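Local coordinates for protein 3-dehydroquinate dehydratase (Clostridium difficile, PDB 4H3D) that catalyses the cis-dehydration of 3-dehydroquinate to 3-dehydroshikimate through an imine intermediate, the third step of the chorismate pathway, at residues B[100-105]-B[128-133]; B[133-136]-B[141-144]. All blocks are in the same frame, centred on the assembly; numbering follows the deposited sequence.

Overall arrangement
Both contacts use helix 125-137, and Asn133 belongs to a segment of each. Interaction 1 sets one flank of this helix beside helix 98-110, its neighbour on the outside of the TIM barrel; interaction 2 sets the last turn of the helix against strand 141-148, the barrel strand that follows it. The centres of the two contacts lie about 9 Å apart, and they touch through Val132 CG2 and Val142 CG1, 3.9 Å apart, and through Ile128 and Ile144. Neither touches the ligand: the side chains of Asn105 and Val142 are each about 13 Å from the bound comenic acid derivative, while Val142 is about 9 Å from Lys174, the Schiff-base lysine, measured between side chains.

Interaction 1: residues B[100-105]-B[128-133]; sequences YYTTLN and IDEVVN
Val131 places its two methyl groups against two successive turns of the facing helix: CG2 reaches Thr102 CG2 at 4.0 Å, and CG1 lies 3.8 Å from Asn105 CB. A branched valine suits this place, since its short side chain can touch both residues where the backbones come near, Thr102 CA and Val131 CA being 6.5 Å apart. Thr102 turns its methyl rather than its hydroxyl to the neighbour. With CG2 anti to the backbone N (OG1 torsion -58°), OG1 stays beside its own helix and bonds to the carbonyl O of Arg98, a common way for a helical threonine to satisfy a buried hydroxyl. The same methyl meets the carboxylate of Glu130, OE1 at 3.7 Å, the two side chains crossing roughly at right angles; the charge of Glu130 is paired through OE2 with Lys106.

The segments belong to helices 98-110 and 125-137, consecutive outer helices of the TIM barrel; over 100-105 and 128-133 the axes run nearly parallel, 8° apart in direction, with a closest approach of 9.9 Å. On the barrel side Val131 also packs on Ile117 and Val119 of strand 116-120, the strand that joins the two helices in sequence.

Asn105 offers the helix interface its CB, while the nitrogen of its amide turns back along its own helix. ND2 gives a weak hydrogen bond to Tyr101 O and sits 3.6 Å above the plane of the Tyr101 ring, over its centre. Further along the groove a water bridges the two backbones, donating to Val131 O at 3.0 Å and, weakly, to Asn105 O.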
loop_
_atom_site.group_PDB
_atom_site.type_symbol
_atom_site.label_atom_id
_atom_site.label_comp_id
_atom_site.label_asym_id
_atom_site.label_seq_id
_atom_site.Cartn_x
_atom_site.Cartn_y
_atom_site.Cartn_z
ATOM N N TYR B 100 23.117 -32.608 2.109
ATOM C CA TYR B 100 21.961 -32.790 2.982
ATOM C C TYR B 100 20.801 -31.897 2.541
ATOM O O TYR B 100 19.656 -32.281 2.659
ATOM C CB TYR B 100 22.275 -32.566 4.467
ATOM C CG TYR B 100 21.079 -32.934 5.336
ATOM C CD1 TYR B 100 20.630 -34.255 5.400
ATOM C CD2 TYR B 100 20.388 -31.972 6.061
ATOM C CE1 TYR B 100 19.523 -34.604 6.162
ATOM C CE2 TYR B 100 19.283 -32.312 6.832
ATOM C CZ TYR B 100 18.861 -33.638 6.877
ATOM O OH TYR B 100 17.771 -33.984 7.642
ATOM N N TYR B 101 21.104 -30.711 2.022
ATOM C CA TYR B 101 20.055 -29.807 1.551
ATOM C C TYR B 101 19.251 -30.501 0.461
ATOM O O TYR B 101 18.027 -30.455 0.459
ATOM C CB TYR B 101 20.673 -28.514 1.024
ATOM C CG TYR B 101 19.709 -27.507 0.461
ATOM C CD1 TYR B 101 19.107 -26.557 1.269
ATOM C CD2 TYR B 101 19.436 -27.471 -0.903
ATOM C CE1 TYR B 101 18.225 -25.608 0.730
ATOM C CE2 TYR B 101 18.574 -26.540 -1.443
ATOM C CZ TYR B 101 17.968 -25.609 -0.619
ATOM O OH TYR B 101 17.115 -24.679 -1.171
ATOM N N THR B 102 19.968 -31.135 -0.462
ATOM C CA THR B 102 19.369 -31.868 -1.570
ATOM C C THR B 102 18.556 -33.060 -1.058
ATOM O O THR B 102 17.394 -33.216 -1.418
ATOM C CB THR B 102 20.459 -32.346 -2.544
ATOM O OG1 THR B 102 21.194 -31.202 -3.013
ATOM C CG2 THR B 102 19.856 -33.095 -3.732
ATOM N N THR B 103 19.163 -33.863 -0.198
ATOM C CA THR B 103 18.503 -35.038 0.386
ATOM C C THR B 103 17.251 -34.659 1.167
ATOM O O THR B 103 16.202 -35.284 1.005
ATOM C CB THR B 103 19.462 -35.810 1.330
ATOM O OG1 THR B 103 20.605 -36.236 0.593
ATOM C CG2 THR B 103 18.765 -37.039 1.933
ATOM N N LEU B 104 17.360 -33.651 2.025
ATOM C CA LEU B 104 16.206 -33.202 2.811
ATOM C C LEU B 104 15.022 -32.848 1.904
ATOM O O LEU B 104 13.909 -33.351 2.082
ATOM C CB LEU B 104 16.585 -31.994 3.657
ATOM C CG LEU B 104 15.506 -31.345 4.523
ATOM C CD1 LEU B 104 14.950 -32.321 5.571
ATOM C CD2 LEU B 104 16.075 -30.116 5.187
ATOM N N ASN B 105 15.252 -31.973 0.930
ATOM C CA ASN B 105 14.171 -31.578 0.042
ATOM C C ASN B 105 13.589 -32.722 -0.790
ATOM O O ASN B 105 12.383 -32.774 -1.024
ATOM C CB ASN B 105 14.616 -30.442 -0.848
ATOM C CG ASN B 105 14.584 -29.120 -0.137
ATOM O OD1 ASN B 105 13.525 -28.672 0.298
ATOM N ND2 ASN B 105 15.744 -28.477 -0.017
ATOM N N ILE B 128 19.560 -27.542 -8.089
ATOM C CA ILE B 128 18.227 -27.142 -8.555
ATOM C C ILE B 128 17.628 -28.139 -9.536
ATOM O O ILE B 128 16.483 -28.542 -9.377
ATOM C CB ILE B 128 18.246 -25.766 -9.196
ATOM C CG1 ILE B 128 18.573 -24.693 -8.143
ATOM C CG2 ILE B 128 16.896 -25.458 -9.809
ATOM C CD1 ILE B 128 18.935 -23.359 -8.741
ATOM N N ASP B 129 18.396 -28.537 -10.544
ATOM C CA ASP B 129 17.896 -29.519 -11.523
ATOM C C ASP B 129 17.452 -30.797 -10.838
ATOM O O ASP B 129 16.366 -31.329 -11.134
ATOM C CB ASP B 129 18.942 -29.842 -12.603
ATOM C CG ASP B 129 19.028 -28.760 -13.689
ATOM O OD1 ASP B 129 18.215 -27.814 -13.676
ATOM O OD2 ASP B 129 19.919 -28.869 -14.560
ATOM N N GLU B 130 18.254 -31.274 -9.905
ATOM C CA GLU B 130 17.918 -32.510 -9.208
ATOM C C GLU B 130 16.657 -32.372 -8.355
ATOM O O GLU B 130 15.746 -33.210 -8.443
ATOM C CB GLU B 130 19.089 -33.017 -8.353
ATOM C CG GLU B 130 18.805 -34.391 -7.736
ATOM C CD GLU B 130 19.971 -34.982 -6.954
ATOM O OE1 GLU B 130 21.076 -34.402 -6.945
ATOM O OE2 GLU B 130 19.772 -36.058 -6.352
ATOM N N VAL B 131 16.592 -31.315 -7.550
ATOM C CA VAL B 131 15.458 -31.123 -6.656
ATOM C C VAL B 131 14.177 -30.752 -7.413
ATOM O O VAL B 131 13.100 -31.244 -7.077
ATOM C CB VAL B 131 15.752 -30.077 -5.573
ATOM C CG1 VAL B 131 14.567 -29.947 -4.640
ATOM C CG2 VAL B 131 17.015 -30.479 -4.795
ATOM N N VAL B 132 14.285 -29.899 -8.426
ATOM C CA VAL B 132 13.088 -29.510 -9.189
ATOM C C VAL B 132 12.493 -30.695 -9.954
ATOM O O VAL B 132 11.292 -30.926 -9.898
ATOM C CB VAL B 132 13.359 -28.356 -10.166
ATOM C CG1 VAL B 132 12.170 -28.168 -11.108
ATOM C CG2 VAL B 132 13.629 -27.097 -9.417
ATOM N N ASN B 133 13.332 -31.453 -10.648
ATOM C CA ASN B 133 12.847 -32.587 -11.416
ATOM C C ASN B 133 12.174 -33.615 -10.518
ATOM O O ASN B 133 11.123 -34.154 -10.864
ATOM C CB ASN B 133 13.978 -33.237 -12.231
ATOM C CG ASN B 133 14.379 -32.412 -13.442
ATOM O OD1 ASN B 133 13.564 -31.661 -14.000
ATOM N ND2 ASN B 133 15.642 -32.561 -13.875
HETATM O O HOH W 1 12.643 -32.635 -4.441
#

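Interaction 2: residues B[133-136]-B[141-144]; sequences NFAH and KVII
Ala135 CB and Val142 CG2 meet at 3.5 Å, a close apolar contact between the inner side of helix 125-137 and the start of strand 141-148. Alanine suits the helix position because its single methyl lets the backbone approach the sheet, where it also touches Ile117 on the adjoining strand and Val140 in the loop before strand 141-148.

Val142 has CG1 anti to the backbone N (chi1 179°), which leaves CG2 beside that nitrogen and directed at the last turn of the helix. CG2 therefore serves both partners, lying 4.0 Å from His136 NE2 as well as against the alanine methyl. A beta-branched residue is well matched to a strand.

The imidazole of His136 arrives differently. Its bond from CA to CB runs along the interface, but with CG anti to the carbonyl carbon (chi1 -71°) the ring swings over toward the strand, crossing the valine side chain at about a right angle. The methyl meets the ring obliquely. NE2, the ring atom nearest the valine, is hydrogen-bonded to Asp171 OD2, which also accepts from the backbone N of Val142. One carboxylate oxygen thus links the ring to the strand; its negative charge may favour a protonated ring, though Lys141, with NZ 6.6 Å from His136 NE2, may oppose this. Histidine suits this border, since its ring reaches the valine methyl while NE2 keeps a polar partner in Asp171.

Such apolar packing of a helix on its following strand is characteristic of the right-handed beta-alpha-beta crossover, here strand 116-120, helix 125-137 and strand 141-148, overlapping copies of which build the TIM barrel.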
loop_
_atom_site.group_PDB
_atom_site.type_symbol
_atom_site.label_atom_id
_atom_site.label_comp_id
_atom_site.label_asym_id
_atom_site.label_seq_id
_atom_site.Cartn_x
_atom_site.Cartn_y
_atom_site.Cartn_z
ATOM N N ASN B 133 13.332 -31.453 -10.648
ATOM C CA ASN B 133 12.847 -32.587 -11.416
ATOM C C ASN B 133 12.174 -33.615 -10.518
ATOM O O ASN B 133 11.123 -34.154 -10.864
ATOM C CB ASN B 133 13.978 -33.237 -12.231
ATOM C CG ASN B 133 14.379 -32.412 -13.442
ATOM O OD1 ASN B 133 13.564 -31.661 -14.000
ATOM N ND2 ASN B 133 15.642 -32.561 -13.875
ATOM N N PHE B 134 12.748 -33.855 -9.342
ATOM C CA PHE B 134 12.173 -34.822 -8.434
ATOM C C PHE B 134 10.850 -34.332 -7.849
ATOM O O PHE B 134 9.882 -35.100 -7.761
ATOM C CB PHE B 134 13.137 -35.204 -7.318
ATOM C CG PHE B 134 12.652 -36.340 -6.517
ATOM C CD1 PHE B 134 12.760 -37.636 -7.009
ATOM C CD2 PHE B 134 12.018 -36.136 -5.306
ATOM C CE1 PHE B 134 12.284 -38.700 -6.287
ATOM C CE2 PHE B 134 11.535 -37.210 -4.573
ATOM C CZ PHE B 134 11.665 -38.485 -5.062
ATOM N N ALA B 135 10.811 -33.071 -7.429
ATOM C CA ALA B 135 9.589 -32.477 -6.927
ATOM C C ALA B 135 8.487 -32.617 -7.967
ATOM O O ALA B 135 7.366 -33.010 -7.638
ATOM C CB ALA B 135 9.804 -30.982 -6.559
ATOM N N HIS B 136 8.800 -32.329 -9.223
ATOM C CA HIS B 136 7.772 -32.432 -10.266
ATOM C C HIS B 136 7.313 -33.852 -10.489
ATOM O O HIS B 136 6.126 -34.085 -10.736
ATOM C CB HIS B 136 8.191 -31.755 -11.543
ATOM C CG HIS B 136 8.216 -30.262 -11.432
ATOM N ND1 HIS B 136 9.055 -29.474 -12.182
ATOM C CD2 HIS B 136 7.531 -29.418 -10.620
ATOM C CE1 HIS B 136 8.866 -28.205 -11.862
ATOM N NE2 HIS B 136 7.947 -28.142 -10.919
ATOM N N LYS B 141 4.902 -28.490 -6.170
ATOM C CA LYS B 141 5.211 -27.222 -6.820
ATOM C C LYS B 141 6.498 -26.624 -6.265
ATOM O O LYS B 141 6.849 -26.813 -5.097
ATOM C CB LYS B 141 4.053 -26.232 -6.675
ATOM C CG LYS B 141 2.730 -26.759 -7.163
ATOM C CD LYS B 141 2.763 -27.215 -8.620
ATOM C CE LYS B 141 1.385 -27.709 -9.039
ATOM N NZ LYS B 141 1.391 -28.322 -10.387
ATOM N N VAL B 142 7.218 -25.890 -7.100
ATOM C CA VAL B 142 8.492 -25.371 -6.663
ATOM C C VAL B 142 8.593 -23.863 -6.753
ATOM O O VAL B 142 8.266 -23.256 -7.768
ATOM C CB VAL B 142 9.650 -25.991 -7.463
ATOM C CG1 VAL B 142 11.022 -25.411 -7.001
ATOM C CG2 VAL B 142 9.645 -27.514 -7.298
ATOM N N ILE B 143 9.011 -23.280 -5.643
ATOM C CA ILE B 143 9.364 -21.883 -5.572
ATOM C C ILE B 143 10.895 -21.886 -5.677
ATOM O O ILE B 143 11.546 -22.639 -4.959
ATOM C CB ILE B 143 8.984 -21.255 -4.191
ATOM C CG1 ILE B 143 7.481 -21.043 -4.076
ATOM C CG2 ILE B 143 9.688 -19.916 -3.992
ATOM C CD1 ILE B 143 7.051 -20.535 -2.706
ATOM N N ILE B 144 11.464 -21.123 -6.614
ATOM C CA ILE B 144 12.916 -20.944 -6.639
ATOM C C ILE B 144 13.089 -19.525 -6.117
ATOM O O ILE B 144 12.498 -18.597 -6.639
ATOM C CB ILE B 144 13.533 -21.125 -8.022
ATOM C CG1 ILE B 144 13.287 -22.550 -8.519
ATOM C CG2 ILE B 144 15.038 -20.788 -7.978
ATOM C CD1 ILE B 144 13.916 -22.889 -9.909
#